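Alkylpurine DNA glycosylase AlkC (PDB 5VI0) probably removes alkylated purine bases from DNA in base excision repair, working as a glycosylase that does not flip the damaged base out of the helix. Local coordinates at residues A[127-132]-A[167-172]; A[118-123]-A[151-156]. All blocks are in the same frame, centred on the assembly; numbering follows the deposited sequence.

Interaction 1 (A[127-132]-A[167-172]). With P4K (polyethylene glycol), chain G; nucleotides of chain E.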
# COMPACT_ATOMS: atom_id res chain seq x y z
N ALA A 127 -9.43 13.13 0.61
CA ALA A 127 -10.72 13.80 0.68
C ALA A 127 -11.86 12.87 0.27
O ALA A 127 -12.94 12.92 0.86
CB ALA A 127 -10.71 15.06 -0.20
N ILE A 128 -11.62 12.00 -0.72
CA ILE A 128 -12.68 11.11 -1.16
C ILE A 128 -13.09 10.17 -0.04
O ILE A 128 -14.23 9.70 0.01
CB ILE A 128 -12.22 10.31 -2.42
CG1 ILE A 128 -13.37 9.48 -2.99
CG2 ILE A 128 -11.01 9.46 -2.11
CD1 ILE A 128 -14.52 10.32 -3.60
N ARG A 129 -12.19 9.94 0.91
CA ARG A 129 -12.46 8.94 1.93
C ARG A 129 -13.47 9.41 2.97
O ARG A 129 -14.12 8.57 3.59
CB ARG A 129 -11.16 8.51 2.60
CG ARG A 129 -10.33 7.62 1.68
CD ARG A 129 -8.90 7.49 2.17
NE ARG A 129 -8.70 6.42 3.16
CZ ARG A 129 -8.65 5.12 2.86
NH1 ARG A 129 -8.82 4.70 1.61
NH2 ARG A 129 -8.43 4.23 3.82
N HIS A 130 -13.61 10.72 3.17
CA HIS A 130 -14.72 11.19 3.99
C HIS A 130 -16.05 10.92 3.30
O HIS A 130 -17.02 10.48 3.93
CB HIS A 130 -14.55 12.68 4.33
CG HIS A 130 -13.24 13.01 4.98
ND1 HIS A 130 -13.01 12.79 6.33
CD2 HIS A 130 -12.09 13.52 4.48
CE1 HIS A 130 -11.77 13.16 6.62
NE2 HIS A 130 -11.19 13.60 5.52
N PHE A 131 -16.10 11.11 1.98
CA PHE A 131 -17.31 10.78 1.26
C PHE A 131 -17.59 9.28 1.31
O PHE A 131 -18.73 8.86 1.54
CB PHE A 131 -17.22 11.30 -0.17
CG PHE A 131 -17.41 12.80 -0.27
CD1 PHE A 131 -18.67 13.37 -0.13
CD2 PHE A 131 -16.32 13.64 -0.49
CE1 PHE A 131 -18.84 14.75 -0.21
CE2 PHE A 131 -16.49 15.02 -0.58
CZ PHE A 131 -17.75 15.58 -0.44
N LEU A 132 -16.56 8.45 1.14
CA LEU A 132 -16.75 7.01 1.30
C LEU A 132 -17.16 6.65 2.72
O LEU A 132 -17.92 5.69 2.92
CB LEU A 132 -15.48 6.26 0.93
CG LEU A 132 -15.20 6.14 -0.56
CD1 LEU A 132 -13.74 5.80 -0.74
CD2 LEU A 132 -16.12 5.08 -1.21
N PRO A 167 -2.03 4.79 3.52
CA PRO A 167 -1.18 5.45 4.52
C PRO A 167 -1.58 6.91 4.75
O PRO A 167 -1.99 7.62 3.83
CB PRO A 167 0.23 5.32 3.93
CG PRO A 167 0.15 3.98 3.14
CD PRO A 167 -1.25 4.00 2.54
N TRP A 168 -1.47 7.34 6.01
CA TRP A 168 -1.87 8.67 6.48
C TRP A 168 -3.38 8.87 6.44
O TRP A 168 -3.84 10.00 6.41
CB TRP A 168 -1.19 9.82 5.70
CG TRP A 168 0.26 10.02 6.05
CD1 TRP A 168 1.05 9.17 6.78
CD2 TRP A 168 1.08 11.14 5.70
NE1 TRP A 168 2.32 9.69 6.89
CE2 TRP A 168 2.36 10.89 6.24
CE3 TRP A 168 0.86 12.32 4.98
CZ2 TRP A 168 3.42 11.80 6.10
CZ3 TRP A 168 1.92 13.21 4.83
CH2 TRP A 168 3.19 12.94 5.38
N SER A 169 -4.16 7.80 6.42
CA SER A 169 -5.61 7.96 6.52
C SER A 169 -6.16 6.83 7.36
O SER A 169 -5.54 5.77 7.50
CB SER A 169 -6.27 7.99 5.13
OG SER A 169 -7.67 8.20 5.23
N PHE A 170 -7.33 7.07 7.94
CA PHE A 170 -8.05 6.00 8.61
C PHE A 170 -8.33 4.87 7.63
O PHE A 170 -8.47 5.09 6.42
CB PHE A 170 -9.36 6.52 9.19
CG PHE A 170 -10.18 7.32 8.20
CD1 PHE A 170 -11.08 6.69 7.34
CD2 PHE A 170 -10.05 8.71 8.13
CE1 PHE A 170 -11.84 7.44 6.43
CE2 PHE A 170 -10.80 9.46 7.22
CZ PHE A 170 -11.70 8.83 6.37
N ARG A 171 -8.42 3.65 8.15
CA ARG A 171 -8.80 2.53 7.31
C ARG A 171 -10.29 2.57 7.01
O ARG A 171 -11.10 3.05 7.81
CB ARG A 171 -8.46 1.21 7.99
CG ARG A 171 -7.01 1.08 8.30
CD ARG A 171 -6.71 -0.26 8.87
NE ARG A 171 -5.30 -0.35 9.22
CZ ARG A 171 -4.79 -1.30 9.99
NH1 ARG A 171 -5.59 -2.24 10.49
NH2 ARG A 171 -3.49 -1.30 10.27
N LEU A 172 -10.65 2.06 5.83
CA LEU A 172 -12.05 1.98 5.41
C LEU A 172 -12.59 0.62 5.83
O LEU A 172 -12.43 -0.37 5.11
CB LEU A 172 -12.17 2.19 3.91
CG LEU A 172 -12.02 3.64 3.44
CD1 LEU A 172 -12.03 3.72 1.91
CD2 LEU A 172 -13.13 4.48 4.08
O1 P4K G . 1.67 11.09 -13.95
C1 P4K G . 2.38 11.20 -12.73
C2 P4K G . 1.43 11.17 -11.52
O2 P4K G . 1.89 12.04 -10.51
C3 P4K G . 0.92 12.85 -9.88
C4 P4K G . 1.48 14.28 -9.67
O3 P4K G . 0.48 15.27 -9.71
C5 P4K G . 0.65 16.34 -10.63
C6 P4K G . 2.07 16.92 -10.53
O4 P4K G . 2.03 18.29 -10.19
C7 P4K G . 3.17 18.84 -9.57
C8 P4K G . 3.74 17.90 -8.51
O5 P4K G . 5.02 18.36 -8.13
C9 P4K G . 5.15 18.74 -6.78
C10 P4K G . 5.53 17.57 -5.87
O6 P4K G . 4.45 17.05 -5.12
C11 P4K G . 4.07 15.74 -5.48
C12 P4K G . 3.39 15.01 -4.32
O7 P4K G . 2.06 14.74 -4.70
C13 P4K G . 1.07 14.80 -3.70
C14 P4K G . 0.68 13.37 -3.32
O8 P4K G . -0.10 13.33 -2.15
C15 P4K G . 0.57 13.45 -0.93
C16 P4K G . 1.46 12.23 -0.70
C17 P4K G . 3.12 11.56 0.82
C18 P4K G . 3.05 10.84 2.17
C19 P4K G . 2.19 8.73 2.84
C20 P4K G . 3.04 7.77 3.68
C21 P4K G . 4.33 6.05 2.59
C22 P4K G . 4.95 6.16 1.20
C23 P4K G . 7.27 6.22 0.63
C24 P4K G . 8.42 6.05 1.63
C25 P4K G . 8.93 8.06 2.71
C26 P4K G . 10.04 9.10 2.79
C27 P4K G . 9.48 11.15 1.80
C28 P4K G . 10.28 12.14 0.94
C29 P4K G . 12.53 11.82 0.26
C30 P4K G . 13.38 10.99 -0.71
O10 P4K G . 2.99 9.45 1.94
O11 P4K G . 4.21 7.39 3.00
O12 P4K G . 6.20 5.51 1.17
O13 P4K G . 9.24 7.18 1.68
O14 P4K G . 10.01 9.87 1.62
O15 P4K G . 11.19 11.45 0.11
O9 P4K G . 1.90 12.23 0.62
P DC E 11 -7.04 3.85 11.97
OP1 DC E 11 -7.99 3.32 10.97
OP2 DC E 11 -7.44 4.89 12.95
O5' DC E 11 -6.46 2.62 12.80
C5' DC E 11 -5.93 1.50 12.10
C4' DC E 11 -5.08 0.66 13.01
O4' DC E 11 -3.81 1.29 13.19
C3' DC E 11 -5.64 0.52 14.43
O3' DC E 11 -6.35 -0.72 14.54
C2' DC E 11 -4.39 0.55 15.34
C1' DC E 11 -3.24 0.75 14.35
N1 DC E 11 -2.17 1.64 14.86
C2 DC E 11 -0.88 1.15 14.90
O2 DC E 11 -0.67 0.02 14.49
N3 DC E 11 0.12 1.93 15.37
C4 DC E 11 -0.15 3.16 15.81
N4 DC E 11 0.88 3.88 16.27
C5 DC E 11 -1.48 3.69 15.80
C6 DC E 11 -2.46 2.90 15.32
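Arg129 reaches from helix 125-134 into the loop 167-172, and most of its side chain, from CB to the guanidinium, meets that loop. Its CB lies 3.8 Å from CZ of Phe170, at the rim of that ring. CD passes Ser169 OG, and NE then donates to the same hydroxyl at 2.9 Å, a bent bond (138°) with the oxygen tilted from the guanidinium plane. A turn at chi3 (86°) swings the guanidinium toward the loop backbone, where NH2 gives Phe170 O a straighter bond of 2.7 Å (167°), lying in the carbonyl plane. NH1 comes 3.4 Å from Leu172 CD1, and CG of that leucine lies over one guanidinium face, toward its rim. NH1 also bonds the carbonyls of Gly161 and Arg163, so this buried charge is gripped largely by main-chain oxygens. Beside it, Phe170 turns an edge to the face of His130, an offset edge-to-face pair with centroids 5.6 Å apart. The same loop meets DNA: Arg171 N donates to OP1 of DC11 in chain E at 2.9 Å, nearly linearly. Behind the contact, helix 125-134 packs through Ile128 and Phe131 on helix 108-118, with helices 95-103 and 136-146 also against it, while Leu172 occupies the N-cap position of helix 173-177.

Interaction 2 (A[118-123]-A[151-156]). With P4K (polyethylene glycol), chain G.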
# COMPACT_ATOMS: atom_id res chain seq x y z
N PHE A 118 -9.68 18.40 -9.28
CA PHE A 118 -8.57 18.73 -8.39
C PHE A 118 -7.53 17.61 -8.34
O PHE A 118 -6.33 17.88 -8.20
CB PHE A 118 -9.09 19.02 -6.99
CG PHE A 118 -9.73 20.37 -6.84
CD1 PHE A 118 -9.21 21.48 -7.51
CD2 PHE A 118 -10.86 20.53 -6.04
CE1 PHE A 118 -9.81 22.72 -7.37
CE2 PHE A 118 -11.46 21.77 -5.90
CZ PHE A 118 -10.93 22.87 -6.56
N THR A 119 -7.98 16.35 -8.42
CA THR A 119 -7.05 15.23 -8.24
C THR A 119 -5.94 15.22 -9.29
O THR A 119 -4.86 14.70 -9.02
CB THR A 119 -7.82 13.88 -8.23
OG1 THR A 119 -7.12 12.92 -7.43
CG2 THR A 119 -8.02 13.32 -9.64
N THR A 120 -6.16 15.83 -10.47
CA THR A 120 -5.12 15.85 -11.50
C THR A 120 -3.96 16.77 -11.15
O THR A 120 -2.90 16.66 -11.78
CB THR A 120 -5.69 16.25 -12.86
OG1 THR A 120 -6.21 17.58 -12.80
CG2 THR A 120 -6.83 15.30 -13.29
N PHE A 121 -4.12 17.65 -10.16
CA PHE A 121 -3.06 18.55 -9.73
C PHE A 121 -2.33 18.06 -8.49
O PHE A 121 -1.34 18.67 -8.07
CB PHE A 121 -3.63 19.95 -9.47
CG PHE A 121 -4.24 20.59 -10.69
CD1 PHE A 121 -3.46 21.35 -11.55
CD2 PHE A 121 -5.59 20.41 -10.98
CE1 PHE A 121 -4.01 21.93 -12.68
CE2 PHE A 121 -6.15 20.99 -12.11
CZ PHE A 121 -5.36 21.75 -12.97
N GLY A 122 -2.79 16.97 -7.90
CA GLY A 122 -2.20 16.43 -6.70
C GLY A 122 -2.90 15.12 -6.40
O GLY A 122 -2.65 14.12 -7.07
N SER A 123 -3.81 15.13 -5.42
CA SER A 123 -4.57 13.91 -5.17
C SER A 123 -5.74 14.17 -4.24
O SER A 123 -5.58 14.78 -3.18
CB SER A 123 -3.68 12.81 -4.57
OG SER A 123 -4.49 11.71 -4.19
N ASN A 151 -8.45 10.11 -18.08
CA ASN A 151 -7.35 10.71 -17.34
C ASN A 151 -6.78 9.69 -16.36
O ASN A 151 -7.50 9.16 -15.51
CB ASN A 151 -7.84 11.97 -16.61
CG ASN A 151 -6.71 12.82 -16.10
OD1 ASN A 151 -5.91 12.40 -15.26
ND2 ASN A 151 -6.63 14.04 -16.61
N GLU A 152 -5.49 9.41 -16.48
CA GLU A 152 -4.88 8.43 -15.59
C GLU A 152 -4.95 8.89 -14.13
O GLU A 152 -4.98 8.05 -13.22
CB GLU A 152 -3.43 8.14 -16.02
CG GLU A 152 -2.48 9.32 -15.84
CD GLU A 152 -1.01 8.99 -16.13
OE1 GLU A 152 -0.32 9.84 -16.73
OE2 GLU A 152 -0.54 7.89 -15.74
N HIS A 153 -5.01 10.21 -13.89
CA HIS A 153 -5.12 10.68 -12.51
C HIS A 153 -6.48 10.34 -11.92
O HIS A 153 -6.58 9.95 -10.75
CB HIS A 153 -4.88 12.19 -12.45
CG HIS A 153 -3.46 12.58 -12.72
ND1 HIS A 153 -2.52 12.71 -11.72
CD2 HIS A 153 -2.82 12.83 -13.88
CE1 HIS A 153 -1.36 13.04 -12.26
NE2 HIS A 153 -1.51 13.12 -13.57
N VAL A 154 -7.53 10.46 -12.73
CA VAL A 154 -8.88 10.12 -12.29
C VAL A 154 -8.99 8.62 -12.07
O VAL A 154 -9.45 8.16 -11.02
CB VAL A 154 -9.91 10.64 -13.32
CG1 VAL A 154 -11.34 10.36 -12.88
CG2 VAL A 154 -9.70 12.14 -13.55
N ARG A 155 -8.53 7.84 -13.05
CA ARG A 155 -8.48 6.39 -12.87
C ARG A 155 -7.71 6.03 -11.60
O ARG A 155 -8.15 5.19 -10.81
CB ARG A 155 -7.84 5.74 -14.08
CG ARG A 155 -8.77 5.31 -15.18
CD ARG A 155 -7.94 4.67 -16.30
NE ARG A 155 -7.55 5.73 -17.20
CZ ARG A 155 -6.35 5.84 -17.74
NH1 ARG A 155 -5.42 4.96 -17.47
NH2 ARG A 155 -6.09 6.85 -18.56
N ARG A 156 -6.56 6.68 -11.38
CA ARG A 156 -5.77 6.37 -10.19
C ARG A 156 -6.54 6.68 -8.91
O ARG A 156 -6.48 5.90 -7.95
CB ARG A 156 -4.44 7.13 -10.24
CG ARG A 156 -3.39 6.66 -9.26
CD ARG A 156 -3.38 7.51 -7.99
NE ARG A 156 -2.27 7.11 -7.15
CZ ARG A 156 -1.98 7.64 -5.98
NH1 ARG A 156 -2.76 8.61 -5.51
NH2 ARG A 156 -0.92 7.21 -5.28
O1 P4K G . 1.67 11.09 -13.95
C1 P4K G . 2.38 11.20 -12.73
C2 P4K G . 1.43 11.17 -11.52
O2 P4K G . 1.89 12.04 -10.51
C3 P4K G . 0.92 12.85 -9.88
C4 P4K G . 1.48 14.28 -9.67
O3 P4K G . 0.48 15.27 -9.71
C5 P4K G . 0.65 16.34 -10.63
C6 P4K G . 2.07 16.92 -10.53
O4 P4K G . 2.03 18.29 -10.19
C7 P4K G . 3.17 18.84 -9.57
C8 P4K G . 3.74 17.90 -8.51
O5 P4K G . 5.02 18.36 -8.13
C9 P4K G . 5.15 18.74 -6.78
C10 P4K G . 5.53 17.57 -5.87
O6 P4K G . 4.45 17.05 -5.12
C11 P4K G . 4.07 15.74 -5.48
C12 P4K G . 3.39 15.01 -4.32
O7 P4K G . 2.06 14.74 -4.70
C13 P4K G . 1.07 14.80 -3.70
C14 P4K G . 0.68 13.37 -3.32
O8 P4K G . -0.10 13.33 -2.15
C15 P4K G . 0.57 13.45 -0.93
C16 P4K G . 1.46 12.23 -0.70
C17 P4K G . 3.12 11.56 0.82
C18 P4K G . 3.05 10.84 2.17
C19 P4K G . 2.19 8.73 2.84
C20 P4K G . 3.04 7.77 3.68
C21 P4K G . 4.33 6.05 2.59
C22 P4K G . 4.95 6.16 1.20
C23 P4K G . 7.27 6.22 0.63
C24 P4K G . 8.42 6.05 1.63
C25 P4K G . 8.93 8.06 2.71
C26 P4K G . 10.04 9.10 2.79
C27 P4K G . 9.48 11.15 1.80
C28 P4K G . 10.28 12.14 0.94
C29 P4K G . 12.53 11.82 0.26
C30 P4K G . 13.38 10.99 -0.71
O10 P4K G . 2.99 9.45 1.94
O11 P4K G . 4.21 7.39 3.00
O12 P4K G . 6.20 5.51 1.17
O13 P4K G . 9.24 7.18 1.68
O14 P4K G . 10.01 9.87 1.62
O15 P4K G . 11.19 11.45 0.11
O9 P4K G . 1.90 12.23 0.62
O HOH W 1 -5.25 11.32 -8.57
O HOH W 2 -2.86 12.37 -8.93
O HOH W 3 -5.17 10.00 -6.19
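The imidazole of His153 has Thr120 O over the centre of one face, 3.9 Å above its plane, while Asn151 OD1, water 2 and the polyethylene glycol lie near its edges. CE1 of His153 approaches glycol C3 at 3.3 Å, and ND1 hydrogen-bonds water 2, which donates to Gly122 O. His153 and Thr120 thus help wall the glycol pocket. The guanidinium of Arg156 is also met edge-on: water 3, in its plane, accepts from NH1 at 2.9 Å and donates to Ser123 OG. Glu125 completes this corner, with a salt bridge to Arg156 and a hydrogen bond to Ser123. With Thr120 OG1 between the backbone N and the carbonyl carbon (chi1 63°), where it bonds Tyr117 O, the methyl CG2 is turned to the Asn151 amide and to His153 CB, 3.8 Å away. Asn151 OD1 caps helix 152-161 through His153 N at 2.7 Å. An alanine at His153 would take away the imidazole and would probably leave water 2 without its ND1 partner and the glycol without its closest neighbour here. No direct hydrogen bond crosses between the segments; water 1 bridges His153 O and Thr119 OG1, which also bonds Ala124 N, implying a hydrated polar seam beside the methyl contact.

In the fold
From the N terminus, the chain leaves helix 108-118 through the turn 118-123 and enters helix 125-134, which carries 127-132. It then runs through helix 136-146 to the start of helix 152-161, where 151-156 closes the loop of interaction 2 over 27 intervening residues. Further on, the segment 167-172 returns to helix 125-134 and closes interaction 1 over 34. The segments alternate in sequence, so the two loops cross, and their centres lie 16 Å apart. Both belong to the part of the chain related to DNA alkylation repair enzymes: interaction 2 joins an interhelical turn to a helix start, interaction 1 a helix to a loop that contacts DNA. The same polyethylene glycol chain touches both.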